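Transglutaminase-like domain-containing protein (Streptococcus suis, PDB 4XZ7) is a transglutaminase that probably cross-links proteins through glutamine side chains, and serves as an antiphagocytic virulence factor of the bacterium. Local coordinates at residues Lys120-Phe126 against Ile158-Thr164; Trp306-Asp310 against Ile334-Tyr339. All blocks are in the same frame, centred on the assembly; numbering follows the deposited sequence.

How the interactions relate
From the N terminus of this chain, a fragment of a much longer protein, interaction 1 comes first: strand 121-124 meets strand 157-167, closing an intervening stretch of 31 residues that holds helix 132-140 and strands 143-144 and 149-152. Interaction 2 follows downstream, where strand 305-309 is met by residues 334-339 across a 23-residue loop without helix or strand. The two neither nest nor cross but lie in series, their centres 64 Å apart on opposite sides of the chain's centre. Interaction 1 joins two strands of a mixed sheet in the N-terminal half; interaction 2 fastens a loop to an outermost strand of the transglutaminase-like sheet in the C-terminal half.

Interaction 1 of 2, residues Lys120-Phe126 against Ile158-Thr164; sequences KRIHALF and IYSHGLT
Three groups grip the carbonyl oxygen of K120: the N-H of L163, with N 2.8 Å from K120 O and tilted from the carbonyl plane; the N-H of T164 through a weak bond; and a water that donates both to it and to T164 O. K120 N in turn donates to T164 OG1 over 3.0 Å. OG1 sits between the backbone N and carbonyl carbon of T164 (chi1 58°), which brings it to K120 N, while methyl CG2 of T164 packs against K120 CB. Beyond this joint, residues 121-124 and 158-162 run as an antiparallel ladder in the mixed sheet of the N-terminal half, where strand 121-124 also pairs with strand 90-91. I122 and A124 form hydrogen-bonded pairs with H161 and Y159; Y159 N donates to A124 O at 2.9 Å. In the non-hydrogen-bonded pair between them, the buried S160 OG and H123 ND1 share a short hydrogen bond of 2.5 Å, with OG at the ring edge and in its plane. D89 binds NE2 of the same imidazole, so partners at both nitrogens restrict its rotation and may polarise it. On the other face of the sheet, the H161 ring stands alongside I122, whose CG2 comes within 3.4 Å of H161 CE1. H161 ND1 donates to G162 O at 2.7 Å, and NE2 bonds to Y98 of helix 95-101, fixing the ring at two points. At the far end, the L125 and I158 side chains lie alongside each other, CD2 of L125 3.6 Å from CG1 of I158, while CD2 of the Y159 ring comes within 3.3 Å of F126 O.

Interaction 2 of 2, residues Trp306-Asp310 against Ile334-Tyr339; sequences WHTID and IGEDSY
The carboxylate of D337 clasps strand 306-309 with both oxygens. OD2 takes a nearly straight bond from H307 ND1 at 2.6 Å, in the ring plane and on the syn side of the carboxylate, while OD1 accepts the N-H of T308, whose N lies 2.8 Å away. This grip depends on D337 carrying CG beside its own backbone N (chi1 -70°), and D337 N completes it by donating to T308 O. E336, extended beyond CG, crosses H307 obliquely and sets OE2 3.3 Å from H307 CE1; its OE1 hydrogen-bonds to the Y302 hydroxyl and forms a salt bridge with R214. The T308 and Y339 side chains cross at about a right angle, with methyl CG2 against CD2, and Y339 OH donates to D310 OD1 over 2.8 Å from above the carboxylate plane. D310 turns CG opposite its backbone N (chi1 -164°), leaving OD2 to H295 and the N-H of T312. A water joins T308 O, D310 N and I334 O. The partner loop folds as a type II turn from G335 to S338 against the edge of the sheet. H295 on strand 294-302 and D310, just beyond the end of strand 305-309, are consistent with the histidine and aspartate of the Cys-His-Asp triad in the papain-like transglutaminase core.

Interaction 1 of 2, residues Lys120-Phe126 against Ile158-Thr164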
# COMPACT_ATOMS: atom_id res chain seq x y z
N LYS B 120 7.62 7.34 17.47
CA LYS B 120 8.05 7.22 18.86
C LYS B 120 7.68 8.47 19.67
O LYS B 120 7.52 9.57 19.11
CB LYS B 120 9.56 6.98 18.93
CG LYS B 120 10.01 5.75 18.16
CD LYS B 120 9.08 4.57 18.43
CE LYS B 120 9.26 3.43 17.43
NZ LYS B 120 10.61 2.81 17.52
N ARG B 121 7.54 8.30 20.98
CA ARG B 121 7.24 9.42 21.86
C ARG B 121 8.33 9.58 22.93
O ARG B 121 9.10 8.66 23.19
CB ARG B 121 5.85 9.24 22.50
CG ARG B 121 4.73 9.30 21.48
CD ARG B 121 3.35 8.94 22.02
NE ARG B 121 2.47 8.51 20.92
CZ ARG B 121 1.39 9.16 20.54
NH1 ARG B 121 1.02 10.26 21.18
NH2 ARG B 121 0.67 8.72 19.53
N ILE B 122 8.41 10.78 23.51
CA ILE B 122 9.30 11.01 24.64
C ILE B 122 8.40 11.45 25.80
O ILE B 122 7.37 12.11 25.58
CB ILE B 122 10.39 12.08 24.33
CG1 ILE B 122 11.25 12.40 25.55
CG2 ILE B 122 9.78 13.38 23.80
CD1 ILE B 122 12.56 13.06 25.18
N HIS B 123 8.77 11.05 27.01
CA HIS B 123 7.95 11.32 28.19
C HIS B 123 8.81 11.87 29.33
O HIS B 123 10.01 11.64 29.39
CB HIS B 123 7.23 10.05 28.67
CG HIS B 123 6.69 9.19 27.57
ND1 HIS B 123 5.44 9.37 27.03
CD2 HIS B 123 7.24 8.14 26.92
CE1 HIS B 123 5.24 8.47 26.09
NE2 HIS B 123 6.32 7.71 26.00
N ALA B 124 8.18 12.57 30.26
CA ALA B 124 8.94 13.15 31.35
C ALA B 124 8.02 13.49 32.51
O ALA B 124 6.84 13.77 32.31
CB ALA B 124 9.70 14.39 30.88
N LEU B 125 8.57 13.44 33.73
CA LEU B 125 7.80 13.80 34.92
C LEU B 125 7.74 15.30 35.13
O LEU B 125 7.07 15.79 36.05
CB LEU B 125 8.39 13.12 36.15
CG LEU B 125 8.23 11.59 36.15
CD1 LEU B 125 9.02 10.99 37.29
CD2 LEU B 125 6.77 11.18 36.21
N PHE B 126 8.44 16.05 34.28
CA PHE B 126 8.33 17.50 34.27
C PHE B 126 7.65 17.89 32.96
O PHE B 126 7.61 17.11 32.02
CB PHE B 126 9.70 18.17 34.41
CG PHE B 126 10.72 17.67 33.43
CD1 PHE B 126 10.84 18.24 32.18
CD2 PHE B 126 11.55 16.62 33.77
CE1 PHE B 126 11.78 17.77 31.27
CE2 PHE B 126 12.49 16.15 32.87
CZ PHE B 126 12.60 16.72 31.62
N ILE B 158 2.64 12.75 34.21
CA ILE B 158 3.55 12.31 33.15
C ILE B 158 3.17 13.00 31.86
O ILE B 158 2.02 12.91 31.44
CB ILE B 158 3.50 10.78 32.95
CG1 ILE B 158 3.93 10.05 34.22
CG2 ILE B 158 4.42 10.38 31.82
CD1 ILE B 158 3.78 8.54 34.15
N TYR B 159 4.13 13.68 31.25
CA TYR B 159 3.90 14.46 30.03
C TYR B 159 4.54 13.76 28.86
O TYR B 159 5.57 13.12 29.02
CB TYR B 159 4.50 15.88 30.15
CG TYR B 159 3.93 16.69 31.30
CD1 TYR B 159 2.90 17.59 31.10
CD2 TYR B 159 4.45 16.56 32.60
CE1 TYR B 159 2.39 18.34 32.13
CE2 TYR B 159 3.96 17.30 33.64
CZ TYR B 159 2.93 18.18 33.40
OH TYR B 159 2.42 18.92 34.45
N SER B 160 3.96 13.92 27.68
CA SER B 160 4.34 13.12 26.51
C SER B 160 4.22 13.93 25.24
O SER B 160 3.31 14.74 25.12
CB SER B 160 3.43 11.89 26.38
OG SER B 160 3.55 11.00 27.48
N HIS B 161 5.11 13.70 24.28
CA HIS B 161 4.86 14.22 22.94
C HIS B 161 5.75 13.49 21.94
O HIS B 161 6.63 12.72 22.33
CB HIS B 161 5.06 15.75 22.86
CG HIS B 161 6.47 16.20 23.12
ND1 HIS B 161 7.53 15.86 22.30
CD2 HIS B 161 6.99 17.00 24.09
CE1 HIS B 161 8.64 16.41 22.77
NE2 HIS B 161 8.35 17.10 23.86
N GLY B 162 5.51 13.72 20.66
CA GLY B 162 6.27 13.06 19.61
C GLY B 162 7.76 13.25 19.77
O GLY B 162 8.21 14.32 20.15
N LEU B 163 8.50 12.18 19.51
CA LEU B 163 9.95 12.24 19.47
C LEU B 163 10.42 12.19 18.02
O LEU B 163 11.23 13.01 17.61
CB LEU B 163 10.59 11.10 20.27
CG LEU B 163 12.12 11.07 20.26
CD1 LEU B 163 12.71 12.42 20.66
CD2 LEU B 163 12.63 9.99 21.20
N THR B 164 9.92 11.23 17.24
CA THR B 164 10.30 11.14 15.83
C THR B 164 9.37 11.98 14.96
O THR B 164 8.18 12.14 15.25
CB THR B 164 10.26 9.69 15.31
OG1 THR B 164 8.94 9.18 15.51
CG2 THR B 164 11.27 8.80 16.05
O HOH W 1 6.11 11.08 16.83

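Interaction 2 of 2, residues Trp306-Asp310 against Ile334-Tyr339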
# COMPACT_ATOMS: atom_id res chain seq x y z
N TRP B 306 -21.54 -26.40 -22.42
CA TRP B 306 -20.88 -25.31 -21.71
C TRP B 306 -21.74 -24.07 -21.86
O TRP B 306 -22.16 -23.73 -22.97
CB TRP B 306 -19.48 -25.07 -22.26
CG TRP B 306 -18.47 -26.03 -21.75
CD1 TRP B 306 -18.04 -27.18 -22.36
CD2 TRP B 306 -17.78 -25.95 -20.51
NE1 TRP B 306 -17.10 -27.82 -21.56
CE2 TRP B 306 -16.93 -27.08 -20.42
CE3 TRP B 306 -17.79 -25.03 -19.45
CZ2 TRP B 306 -16.11 -27.30 -19.33
CZ3 TRP B 306 -16.98 -25.26 -18.37
CH2 TRP B 306 -16.14 -26.37 -18.31
N HIS B 307 -22.01 -23.40 -20.75
CA HIS B 307 -22.86 -22.22 -20.72
C HIS B 307 -22.15 -21.01 -20.14
O HIS B 307 -21.33 -21.14 -19.21
CB HIS B 307 -24.12 -22.48 -19.89
CG HIS B 307 -24.90 -23.67 -20.34
ND1 HIS B 307 -25.78 -23.63 -21.40
CD2 HIS B 307 -24.92 -24.94 -19.88
CE1 HIS B 307 -26.32 -24.82 -21.56
NE2 HIS B 307 -25.81 -25.63 -20.65
N THR B 308 -22.47 -19.83 -20.66
CA THR B 308 -22.06 -18.59 -20.01
C THR B 308 -23.10 -18.17 -18.97
O THR B 308 -24.29 -18.02 -19.28
CB THR B 308 -21.86 -17.45 -21.01
OG1 THR B 308 -21.13 -17.94 -22.14
CG2 THR B 308 -21.07 -16.31 -20.37
N ILE B 309 -22.65 -18.04 -17.73
CA ILE B 309 -23.46 -17.60 -16.61
C ILE B 309 -22.94 -16.27 -16.06
O ILE B 309 -21.81 -16.20 -15.54
CB ILE B 309 -23.47 -18.64 -15.48
CG1 ILE B 309 -23.91 -19.99 -16.03
CG2 ILE B 309 -24.37 -18.16 -14.34
CD1 ILE B 309 -25.37 -20.01 -16.50
N ASP B 310 -23.75 -15.22 -16.24
CA ASP B 310 -23.48 -13.87 -15.72
C ASP B 310 -24.16 -13.70 -14.36
O ASP B 310 -25.39 -13.60 -14.29
CB ASP B 310 -24.00 -12.80 -16.69
CG ASP B 310 -23.43 -11.42 -16.40
OD1 ASP B 310 -23.47 -10.59 -17.33
OD2 ASP B 310 -22.93 -11.15 -15.28
N ILE B 334 -31.65 -16.40 -15.40
CA ILE B 334 -30.29 -15.95 -15.06
C ILE B 334 -29.46 -15.67 -16.32
O ILE B 334 -28.22 -15.68 -16.28
CB ILE B 334 -29.52 -16.96 -14.15
CG1 ILE B 334 -29.21 -18.26 -14.89
CG2 ILE B 334 -30.27 -17.22 -12.84
CD1 ILE B 334 -30.35 -19.22 -14.95
N GLY B 335 -30.14 -15.42 -17.43
CA GLY B 335 -29.50 -14.98 -18.65
C GLY B 335 -28.53 -15.97 -19.29
O GLY B 335 -27.62 -15.57 -20.01
N GLU B 336 -28.74 -17.26 -19.02
CA GLU B 336 -27.93 -18.34 -19.59
C GLU B 336 -27.62 -18.12 -21.07
O GLU B 336 -28.52 -17.92 -21.89
CB GLU B 336 -28.66 -19.68 -19.39
CG GLU B 336 -28.15 -20.84 -20.24
CD GLU B 336 -28.85 -22.17 -19.93
OE1 GLU B 336 -29.22 -22.42 -18.75
OE2 GLU B 336 -29.03 -22.98 -20.86
N ASP B 337 -26.32 -18.11 -21.39
CA ASP B 337 -25.82 -18.09 -22.76
C ASP B 337 -26.26 -16.89 -23.57
O ASP B 337 -26.60 -17.02 -24.74
CB ASP B 337 -26.25 -19.35 -23.50
CG ASP B 337 -25.54 -20.57 -23.00
OD1 ASP B 337 -24.38 -20.41 -22.58
OD2 ASP B 337 -26.13 -21.67 -23.02
N SER B 338 -26.24 -15.72 -22.95
CA SER B 338 -26.66 -14.52 -23.66
C SER B 338 -25.47 -13.82 -24.32
O SER B 338 -25.63 -12.78 -24.97
CB SER B 338 -27.37 -13.57 -22.70
OG SER B 338 -26.44 -13.01 -21.79
N TYR B 339 -24.28 -14.39 -24.15
CA TYR B 339 -23.07 -13.84 -24.74
C TYR B 339 -22.66 -14.55 -26.03
O TYR B 339 -22.83 -15.76 -26.16
CB TYR B 339 -21.91 -13.92 -23.75
CG TYR B 339 -21.97 -12.86 -22.69
CD1 TYR B 339 -21.30 -11.65 -22.83
CD2 TYR B 339 -22.73 -13.06 -21.54
CE1 TYR B 339 -21.37 -10.68 -21.86
CE2 TYR B 339 -22.81 -12.10 -20.56
CZ TYR B 339 -22.13 -10.91 -20.72
OH TYR B 339 -22.21 -9.96 -19.72
O HOH W 2 -22.85 -17.62 -24.24
O HOH W 3 -26.00 -15.86 -17.56